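Local coordinates for protein histidinol-phosphate aminotransferase (Clostridium acetobutylicum, PDB 3FTB) that probably transfers amino groups as a pyridoxal phosphate-dependent histidinol-phosphate aminotransferase, at residues Ile201-Met213 with Phe224-Ile238. Residues are numbered along the deposited sequence; the frame is centred on the assembly and turned at random.
With PO4 (phosphate ion), chain G.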
ATOM      1  N   ILE A 201      23.895   6.511 -11.265  1.00 26.40           N
ATOM      2  CA  ILE A 201      23.679   5.607 -10.124  1.00 39.42           C
ATOM      3  C   ILE A 201      24.914   4.749  -9.796  1.00 46.41           C
ATOM      4  O   ILE A 201      25.258   4.532  -8.626  1.00 41.83           O
ATOM      5  CB  ILE A 201      22.450   4.697 -10.373  1.00 36.87           C
ATOM      6  CG1 ILE A 201      21.160   5.526 -10.426  1.00 40.52           C
ATOM      7  CG2 ILE A 201      22.333   3.628  -9.312  1.00 27.13           C
ATOM      8  CD1 ILE A 201      20.719   6.035  -9.093  1.00 36.18           C
ATOM      9  N   LYS A 202      25.592   4.272 -10.833  1.00 50.45           N
ATOM     10  CA  LYS A 202      26.754   3.415 -10.642  1.00 52.02           C
ATOM     11  C   LYS A 202      27.971   4.170 -10.086  1.00 46.72           C
ATOM     12  O   LYS A 202      28.778   3.615  -9.334  1.00 44.62           O
ATOM     13  CB  LYS A 202      27.096   2.726 -11.961  1.00 48.47           C
ATOM     14  CG  LYS A 202      25.952   1.897 -12.513  1.00 34.35           C
ATOM     15  CD  LYS A 202      25.391   1.023 -11.422  1.00 32.45           C
ATOM     16  CE  LYS A 202      24.728  -0.195 -12.005  1.00 36.68           C
ATOM     17  NZ  LYS A 202      24.556  -1.256 -10.993  1.00 31.50           N
ATOM     18  N   ASN A 203      28.094   5.437 -10.454  1.00 35.45           N
ATOM     19  CA  ASN A 203      29.259   6.214 -10.075  1.00 32.03           C
ATOM     20  C   ASN A 203      29.163   6.772  -8.677  1.00 35.98           C
ATOM     21  O   ASN A 203      30.167   7.223  -8.125  1.00 35.35           O
ATOM     22  CB  ASN A 203      29.486   7.340 -11.071  1.00 27.63           C
ATOM     23  CG  ASN A 203      29.914   6.823 -12.410  1.00 47.33           C
ATOM     24  OD1 ASN A 203      31.098   6.579 -12.639  1.00 59.43           O
ATOM     25  ND2 ASN A 203      28.952   6.623 -13.305  1.00 51.82           N
ATOM     26  N   TYR A 204      27.956   6.749  -8.111  1.00 35.09           N
ATOM     27  CA  TYR A 204      27.717   7.313  -6.783  1.00 25.37           C
ATOM     28  C   TYR A 204      26.682   6.496  -6.021  1.00 39.70           C
ATOM     29  O   TYR A 204      25.525   6.410  -6.439  1.00 45.04           O
ATOM     30  CB  TYR A 204      27.243   8.772  -6.883  1.00 28.40           C
ATOM     31  CG  TYR A 204      28.226   9.697  -7.554  1.00 35.71           C
ATOM     32  CD1 TYR A 204      29.367  10.137  -6.892  1.00 30.55           C
ATOM     33  CD2 TYR A 204      28.019  10.124  -8.859  1.00 47.61           C
ATOM     34  CE1 TYR A 204      30.274  10.974  -7.517  1.00 31.14           C
ATOM     35  CE2 TYR A 204      28.925  10.963  -9.493  1.00 45.83           C
ATOM     36  CZ  TYR A 204      30.048  11.379  -8.816  1.00 37.12           C
ATOM     37  OH  TYR A 204      30.941  12.207  -9.446  1.00 36.31           O
ATOM     38  N   SER A 205      27.083   5.894  -4.905  1.00 39.19           N
ATOM     39  CA  SER A 205      26.095   5.259  -4.037  1.00 39.01           C
ATOM     40  C   SER A 205      25.642   6.155  -2.871  1.00 28.32           C
ATOM     41  O   SER A 205      25.201   5.665  -1.834  1.00 43.88           O
ATOM     42  CB  SER A 205      26.537   3.861  -3.576  1.00 42.66           C
ATOM     43  OG  SER A 205      27.850   3.549  -4.001  1.00 38.44           O
ATOM     44  N   CYS A 206      25.763   7.466  -3.057  1.00 23.25           N
ATOM     45  CA  CYS A 206      25.100   8.452  -2.200  1.00 33.20           C
ATOM     46  C   CYS A 206      23.749   8.769  -2.824  1.00 30.68           C
ATOM     47  O   CYS A 206      22.797   9.122  -2.136  1.00 33.29           O
ATOM     48  CB  CYS A 206      25.928   9.734  -2.056  1.00 35.90           C
ATOM     49  SG  CYS A 206      26.096  10.728  -3.570  1.00 43.28           S
ATOM     50  N   LEU A 207      23.674   8.608  -4.143  1.00 28.66           N
ATOM     51  CA  LEU A 207      22.447   8.857  -4.886  1.00 31.27           C
ATOM     52  C   LEU A 207      21.334   7.884  -4.516  1.00 27.82           C
ATOM     53  O   LEU A 207      21.516   6.664  -4.550  1.00 33.85           O
ATOM     54  CB  LEU A 207      22.695   8.757  -6.395  1.00 35.72           C
ATOM     55  CG  LEU A 207      23.143   9.972  -7.206  1.00 40.63           C
ATOM     56  CD1 LEU A 207      23.405   9.540  -8.634  1.00 32.46           C
ATOM     57  CD2 LEU A 207      22.093  11.062  -7.164  1.00 42.89           C
ATOM     58  N   PHE A 208      20.179   8.435  -4.176  1.00 28.73           N
ATOM     59  CA  PHE A 208      18.961   7.653  -4.110  1.00 22.95           C
ATOM     60  C   PHE A 208      17.907   8.369  -4.956  1.00 34.41           C
ATOM     61  O   PHE A 208      17.593   9.540  -4.706  1.00 33.65           O
ATOM     62  CB  PHE A 208      18.496   7.507  -2.666  1.00 25.57           C
ATOM     63  CG  PHE A 208      17.261   6.652  -2.510  1.00 28.08           C
ATOM     64  CD1 PHE A 208      17.367   5.277  -2.429  1.00 34.23           C
ATOM     65  CD2 PHE A 208      16.002   7.225  -2.445  1.00 23.07           C
ATOM     66  CE1 PHE A 208      16.248   4.485  -2.287  1.00 40.02           C
ATOM     67  CE2 PHE A 208      14.872   6.437  -2.302  1.00 34.96           C
ATOM     68  CZ  PHE A 208      14.997   5.061  -2.223  1.00 37.53           C
ATOM     69  N   ILE A 209      17.388   7.690  -5.977  1.00 34.13           N
ATOM     70  CA  ILE A 209      16.417   8.314  -6.886  1.00 36.64           C
ATOM     71  C   ILE A 209      15.006   7.776  -6.668  1.00 32.35           C
ATOM     72  O   ILE A 209      14.821   6.573  -6.466  1.00 28.17           O
ATOM     73  CB  ILE A 209      16.793   8.099  -8.381  1.00 30.82           C
ATOM     74  CG1 ILE A 209      18.275   8.408  -8.640  1.00 29.67           C
ATOM     75  CG2 ILE A 209      15.895   8.899  -9.284  1.00 13.72           C
ATOM     76  CD1 ILE A 209      18.680   9.806  -8.296  1.00 35.83           C
ATOM     77  N   ILE A 210      14.023   8.675  -6.711  1.00 32.44           N
ATOM     78  CA  ILE A 210      12.620   8.307  -6.626  1.00 26.64           C
ATOM     79  C   ILE A 210      11.919   8.539  -7.972  1.00 28.44           C
ATOM     80  O   ILE A 210      11.904   9.660  -8.500  1.00 31.87           O
ATOM     81  CB  ILE A 210      11.923   9.124  -5.529  1.00 27.47           C
ATOM     82  CG1 ILE A 210      12.585   8.853  -4.176  1.00 37.62           C
ATOM     83  CG2 ILE A 210      10.454   8.803  -5.469  1.00 23.44           C
ATOM     84  CD1 ILE A 210      11.941   9.593  -3.010  1.00 42.24           C
ATOM     85  N   ARG A 211      11.380   7.474  -8.552  1.00 29.17           N
ATOM     86  CA  ARG A 211      10.566   7.626  -9.748  1.00 34.95           C
ATOM     87  C   ARG A 211       9.109   7.313  -9.433  1.00 40.68           C
ATOM     88  O   ARG A 211       8.798   6.818  -8.359  1.00 28.55           O
ATOM     89  CB  ARG A 211      11.049   6.696 -10.851  1.00 31.22           C
ATOM     90  CG  ARG A 211      12.435   6.991 -11.360  1.00 23.53           C
ATOM     91  CD  ARG A 211      12.479   8.245 -12.160  1.00 31.92           C
ATOM     92  NE  ARG A 211      13.737   8.344 -12.891  1.00 39.58           N
ATOM     93  CZ  ARG A 211      13.846   8.119 -14.192  1.00 38.06           C
ATOM     94  NH1 ARG A 211      12.768   7.791 -14.889  1.00 32.18           N
ATOM     95  NH2 ARG A 211      15.026   8.233 -14.790  1.00 41.95           N
ATOM     96  N   ALA A 212       8.222   7.592 -10.386  1.00 46.79           N
ATOM     97  CA  ALA A 212       6.804   7.293 -10.229  1.00 35.92           C
ATOM     98  C   ALA A 212       6.132   7.094 -11.579  1.00 40.14           C
ATOM     99  O   ALA A 212       6.556   7.668 -12.585  1.00 40.27           O
ATOM    100  CB  ALA A 212       6.112   8.399  -9.460  1.00 38.63           C
ATOM    101  N   MET A 213       5.084   6.275 -11.586  1.00 43.09           N
ATOM    102  CA  MET A 213       4.270   6.051 -12.775  1.00 42.75           C
ATOM    103  C   MET A 213       2.990   6.862 -12.649  1.00 49.29           C
ATOM    104  O   MET A 213       2.102   6.788 -13.498  1.00 55.66           O
ATOM    105  CB  MET A 213       3.901   4.573 -12.897  1.00 37.94           C
ATOM    106  CG  MET A 213       5.059   3.619 -13.221  1.00 28.30           C
ATOM    107  SD  MET A 213       4.441   1.990 -13.720  1.00 29.02           S
ATOM    108  CE  MET A 213       3.768   2.387 -15.344  1.00 19.20           C
ATOM    109  N   PHE A 224       1.706   3.471  -7.417  1.00 45.16           N
ATOM    110  CA  PHE A 224       3.008   2.857  -7.670  1.00 42.18           C
ATOM    111  C   PHE A 224       4.167   3.822  -7.937  1.00 37.37           C
ATOM    112  O   PHE A 224       4.151   4.576  -8.904  1.00 37.49           O
ATOM    113  CB  PHE A 224       2.933   1.816  -8.794  1.00 38.26           C
ATOM    114  CG  PHE A 224       4.246   1.140  -9.045  1.00 42.78           C
ATOM    115  CD1 PHE A 224       4.763   0.262  -8.117  1.00 34.65           C
ATOM    116  CD2 PHE A 224       4.995   1.439 -10.163  1.00 43.00           C
ATOM    117  CE1 PHE A 224       5.988  -0.327  -8.316  1.00 37.02           C
ATOM    118  CE2 PHE A 224       6.209   0.856 -10.362  1.00 31.49           C
ATOM    119  CZ  PHE A 224       6.709  -0.030  -9.438  1.00 37.08           C
ATOM    120  N   GLY A 225       5.171   3.779  -7.067  1.00 34.99           N
ATOM    121  CA  GLY A 225       6.411   4.511  -7.265  1.00 31.05           C
ATOM    122  C   GLY A 225       7.596   3.632  -6.914  1.00 30.83           C
ATOM    123  O   GLY A 225       7.419   2.601  -6.275  1.00 26.18           O
ATOM    124  N   TYR A 226       8.803   4.017  -7.324  1.00 37.67           N
ATOM    125  CA  TYR A 226       9.976   3.191  -7.027  1.00 36.67           C
ATOM    126  C   TYR A 226      11.260   3.923  -6.628  1.00 33.47           C
ATOM    127  O   TYR A 226      11.433   5.112  -6.902  1.00 34.45           O
ATOM    128  CB  TYR A 226      10.249   2.182  -8.149  1.00 44.43           C
ATOM    129  CG  TYR A 226      10.255   2.737  -9.556  1.00 41.39           C
ATOM    130  CD1 TYR A 226      11.429   2.772 -10.303  1.00 40.45           C
ATOM    131  CD2 TYR A 226       9.084   3.196 -10.150  1.00 41.24           C
ATOM    132  CE1 TYR A 226      11.439   3.262 -11.608  1.00 39.15           C
ATOM    133  CE2 TYR A 226       9.083   3.690 -11.446  1.00 42.00           C
ATOM    134  CZ  TYR A 226      10.263   3.719 -12.173  1.00 44.33           C
ATOM    135  OH  TYR A 226      10.256   4.212 -13.462  1.00 50.05           O
ATOM    136  N   GLY A 227      12.138   3.191  -5.945  1.00 30.03           N
ATOM    137  CA  GLY A 227      13.445   3.689  -5.557  1.00 36.94           C
ATOM    138  C   GLY A 227      14.564   3.001  -6.327  1.00 33.96           C
ATOM    139  O   GLY A 227      14.502   1.808  -6.582  1.00 37.63           O
ATOM    140  N   ILE A 228      15.598   3.764  -6.668  1.00 26.62           N
ATOM    141  CA  ILE A 228      16.700   3.315  -7.510  1.00 33.89           C
ATOM    142  C   ILE A 228      18.030   3.715  -6.868  1.00 33.30           C
ATOM    143  O   ILE A 228      18.286   4.900  -6.699  1.00 34.65           O
ATOM    144  CB  ILE A 228      16.596   3.991  -8.899  1.00 44.35           C
ATOM    145  CG1 ILE A 228      15.350   3.485  -9.616  1.00 54.89           C
ATOM    146  CG2 ILE A 228      17.841   3.740  -9.732  1.00 53.07           C
ATOM    147  CD1 ILE A 228      15.193   1.953  -9.537  1.00 53.26           C
ATOM    148  N   THR A 229      18.874   2.751  -6.503  1.00 24.26           N
ATOM    149  CA  THR A 229      20.147   3.073  -5.848  1.00 24.69           C
ATOM    150  C   THR A 229      21.158   1.930  -5.945  1.00 35.18           C
ATOM    151  O   THR A 229      20.798   0.758  -5.900  1.00 34.69           O
ATOM    152  CB  THR A 229      19.959   3.451  -4.349  1.00 16.59           C
ATOM    153  OG1 THR A 229      21.172   4.012  -3.827  1.00 26.13           O
ATOM    154  CG2 THR A 229      19.600   2.240  -3.522  1.00 16.76           C
ATOM    155  N   ASN A 230      22.429   2.286  -6.078  1.00 41.38           N
ATOM    156  CA  ASN A 230      23.504   1.312  -6.014  1.00 34.32           C
ATOM    157  C   ASN A 230      23.813   0.952  -4.567  1.00 39.22           C
ATOM    158  O   ASN A 230      24.564   0.021  -4.297  1.00 40.44           O
ATOM    159  CB  ASN A 230      24.769   1.851  -6.680  1.00 35.22           C
ATOM    160  CG  ASN A 230      25.458   0.809  -7.522  1.00 37.53           C
ATOM    161  OD1 ASN A 230      24.801   0.102  -8.292  1.00 46.69           O
ATOM    162  ND2 ASN A 230      26.779   0.694  -7.385  1.00 20.34           N
ATOM    163  N   ASN A 231      23.238   1.703  -3.636  1.00 33.10           N
ATOM    164  CA  ASN A 231      23.454   1.452  -2.217  1.00 33.61           C
ATOM    165  C   ASN A 231      22.568   0.320  -1.715  1.00 30.41           C
ATOM    166  O   ASN A 231      21.605   0.542  -0.971  1.00 27.63           O
ATOM    167  CB  ASN A 231      23.208   2.723  -1.402  1.00 41.08           C
ATOM    168  CG  ASN A 231      23.577   2.559   0.061  1.00 42.32           C
ATOM    169  OD1 ASN A 231      23.466   1.466   0.637  1.00 39.02           O
ATOM    170  ND2 ASN A 231      24.014   3.651   0.673  1.00 37.42           N
ATOM    171  N   LYS A 232      22.911  -0.898  -2.116  1.00 37.02           N
ATOM    172  CA  LYS A 232      22.144  -2.078  -1.737  1.00 36.89           C
ATOM    173  C   LYS A 232      21.732  -2.110  -0.263  1.00 39.46           C
ATOM    174  O   LYS A 232      20.650  -2.592   0.071  1.00 41.61           O
ATOM    175  CB  LYS A 232      22.908  -3.343  -2.117  1.00 25.32           C
ATOM    176  CG  LYS A 232      22.538  -3.881  -3.493  1.00 34.39           C
ATOM    177  CD  LYS A 232      22.912  -2.902  -4.597  1.00 37.18           C
ATOM    178  CE  LYS A 232      24.335  -3.120  -5.090  1.00 33.38           C
ATOM    179  NZ  LYS A 232      24.635  -2.284  -6.273  1.00 29.06           N
ATOM    180  N   GLU A 233      22.574  -1.582   0.618  1.00 44.46           N
ATOM    181  CA  GLU A 233      22.262  -1.623   2.047  1.00 45.30           C
ATOM    182  C   GLU A 233      21.111  -0.681   2.441  1.00 42.70           C
ATOM    183  O   GLU A 233      20.337  -0.972   3.358  1.00 44.73           O
ATOM    184  CB  GLU A 233      23.520  -1.387   2.902  1.00 44.82           C
ATOM    185  CG  GLU A 233      23.291  -1.572   4.418  1.00 59.66           C
ATOM    186  CD  GLU A 233      22.463  -2.825   4.784  1.00 67.52           C
ATOM    187  OE1 GLU A 233      21.551  -2.734   5.646  1.00 55.09           O
ATOM    188  OE2 GLU A 233      22.725  -3.909   4.217  1.00 77.67           O
ATOM    189  N   ILE A 234      20.983   0.432   1.730  1.00 33.50           N
ATOM    190  CA  ILE A 234      19.925   1.392   2.022  1.00 31.63           C
ATOM    191  C   ILE A 234      18.575   0.906   1.508  1.00 34.76           C
ATOM    192  O   ILE A 234      17.528   1.301   2.026  1.00 35.67           O
ATOM    193  CB  ILE A 234      20.261   2.789   1.464  1.00 35.23           C
ATOM    194  CG1 ILE A 234      21.146   3.528   2.460  1.00 44.67           C
ATOM    195  CG2 ILE A 234      19.009   3.599   1.202  1.00 32.15           C
ATOM    196  CD1 ILE A 234      21.280   4.994   2.167  1.00 51.09           C
ATOM    197  N   ALA A 235      18.602   0.039   0.500  1.00 33.93           N
ATOM    198  CA  ALA A 235      17.383  -0.610   0.022  1.00 37.44           C
ATOM    199  C   ALA A 235      16.961  -1.704   1.002  1.00 37.82           C
ATOM    200  O   ALA A 235      15.775  -1.884   1.290  1.00 33.81           O
ATOM    201  CB  ALA A 235      17.602  -1.186  -1.375  1.00 38.22           C
ATOM    202  N   ALA A 236      17.944  -2.435   1.513  1.00 30.26           N
ATOM    203  CA  ALA A 236      17.669  -3.443   2.517  1.00 32.77           C
ATOM    204  C   ALA A 236      17.030  -2.800   3.740  1.00 33.44           C
ATOM    205  O   ALA A 236      16.135  -3.370   4.351  1.00 43.15           O
ATOM    206  CB  ALA A 236      18.946  -4.181   2.901  1.00 33.96           C
ATOM    207  N   LYS A 237      17.486  -1.605   4.088  1.00 32.84           N
ATOM    208  CA  LYS A 237      16.958  -0.903   5.253  1.00 35.72           C
ATOM    209  C   LYS A 237      15.515  -0.401   5.051  1.00 41.19           C
ATOM    210  O   LYS A 237      14.706  -0.370   5.989  1.00 34.17           O
ATOM    211  CB  LYS A 237      17.878   0.267   5.614  1.00 44.53           C
ATOM    212  CG  LYS A 237      19.278  -0.129   6.049  1.00 48.29           C
ATOM    213  CD  LYS A 237      20.158   1.110   6.189  1.00 58.25           C
ATOM    214  CE  LYS A 237      21.543   0.780   6.718  1.00 56.69           C
ATOM    215  NZ  LYS A 237      22.372   1.999   6.861  1.00 58.13           N
ATOM    216  N   ILE A 238      15.203   0.003   3.823  1.00 37.84           N
ATOM    217  CA  ILE A 238      13.869   0.468   3.493  1.00 35.32           C
ATOM    218  C   ILE A 238      12.900  -0.699   3.391  1.00 34.44           C
ATOM    219  O   ILE A 238      11.737  -0.581   3.785  1.00 34.00           O
ATOM    220  CB  ILE A 238      13.861   1.286   2.192  1.00 28.72           C
ATOM    221  CG1 ILE A 238      14.625   2.594   2.398  1.00 29.03           C
ATOM    222  CG2 ILE A 238      12.437   1.563   1.780  1.00 34.35           C
ATOM    223  CD1 ILE A 238      14.994   3.288   1.124  1.00 35.48           C
TER
HETATM  224  P   PO4 G 364      14.186   7.215 -18.036  1.00 62.96           P
HETATM  225  O1  PO4 G 364      12.944   7.189 -17.181  1.00 38.48           O
HETATM  226  O2  PO4 G 364      14.450   5.826 -18.573  1.00 60.06           O
HETATM  227  O3  PO4 G 364      13.980   8.192 -19.175  1.00 66.82           O
HETATM  228  O4  PO4 G 364      15.395   7.655 -17.238  1.00 73.61           O
HETATM  229  O   HOH W   1      22.956   5.240  -6.679  1.00 36.55           O
HETATM  230  O   HOH W   2      23.240   6.474   0.313  1.00 38.50           O
HETATM  231  O   HOH W   3       8.372   5.839 -13.846  1.00 32.83           O
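Ile209 pairs with Ile228 and Arg211 with Tyr226 as hydrogen-bonded pairs of two antiparallel strands, 207-212 and 225-229, whose axes come within 4.6 Å. Ile210 faces Gly227, and Ala212 faces Gly225, in the non-hydrogen-bonded positions between and beyond. With no side chain at Gly227, the Phe208 ring lies against the backbone there, its CZ 3.9 Å from Gly227 CA. CG of Phe208 is anti to the backbone N (chi1 -178°), which turns the ring toward strand 225-229, where its CZ also meets Ile238 CD1 of the following helix at 3.8 Å. On the other side of the sheet, Arg211 CB sits over one face of the Tyr226 ring, 3.6 Å from its centroid, a CH-pi contact. Water 3 links Tyr226 OH to Ala212 O. The Arg211 side chain runs on past the ring, and its NH2 donates to O4 of a phosphate ion, probably from the crystallisation liquor, that lies at the guanidinium edge; NH1 also points at the phosphate, but at a doubtfully short distance. Its NE forms a salt bridge with Glu184.

The pair belongs to the seven-stranded mixed sheet of the large domain of a fold-type I PLP enzyme. Strand 225-229 is the antiparallel member, set between 207-212 and 80-84.

At the end of strand 225-229, Thr229 OG1 donates to Leu207 O (2.8 Å) in the carbonyl plane. The same hydroxyl accepts from Asn231 N, making an ST turn. Asn231 then N-caps helix 232-239, its OD1 accepting from Ile234 N. Lys202 bends at chi2 (-48°) and brings NZ to Asn230 OD1 (3.0 Å); NZ also bonds Lys77 O. Near Phe224, Met213 SD makes an oblique Met-aromatic contact, 3.6 Å from Phe224 CD2.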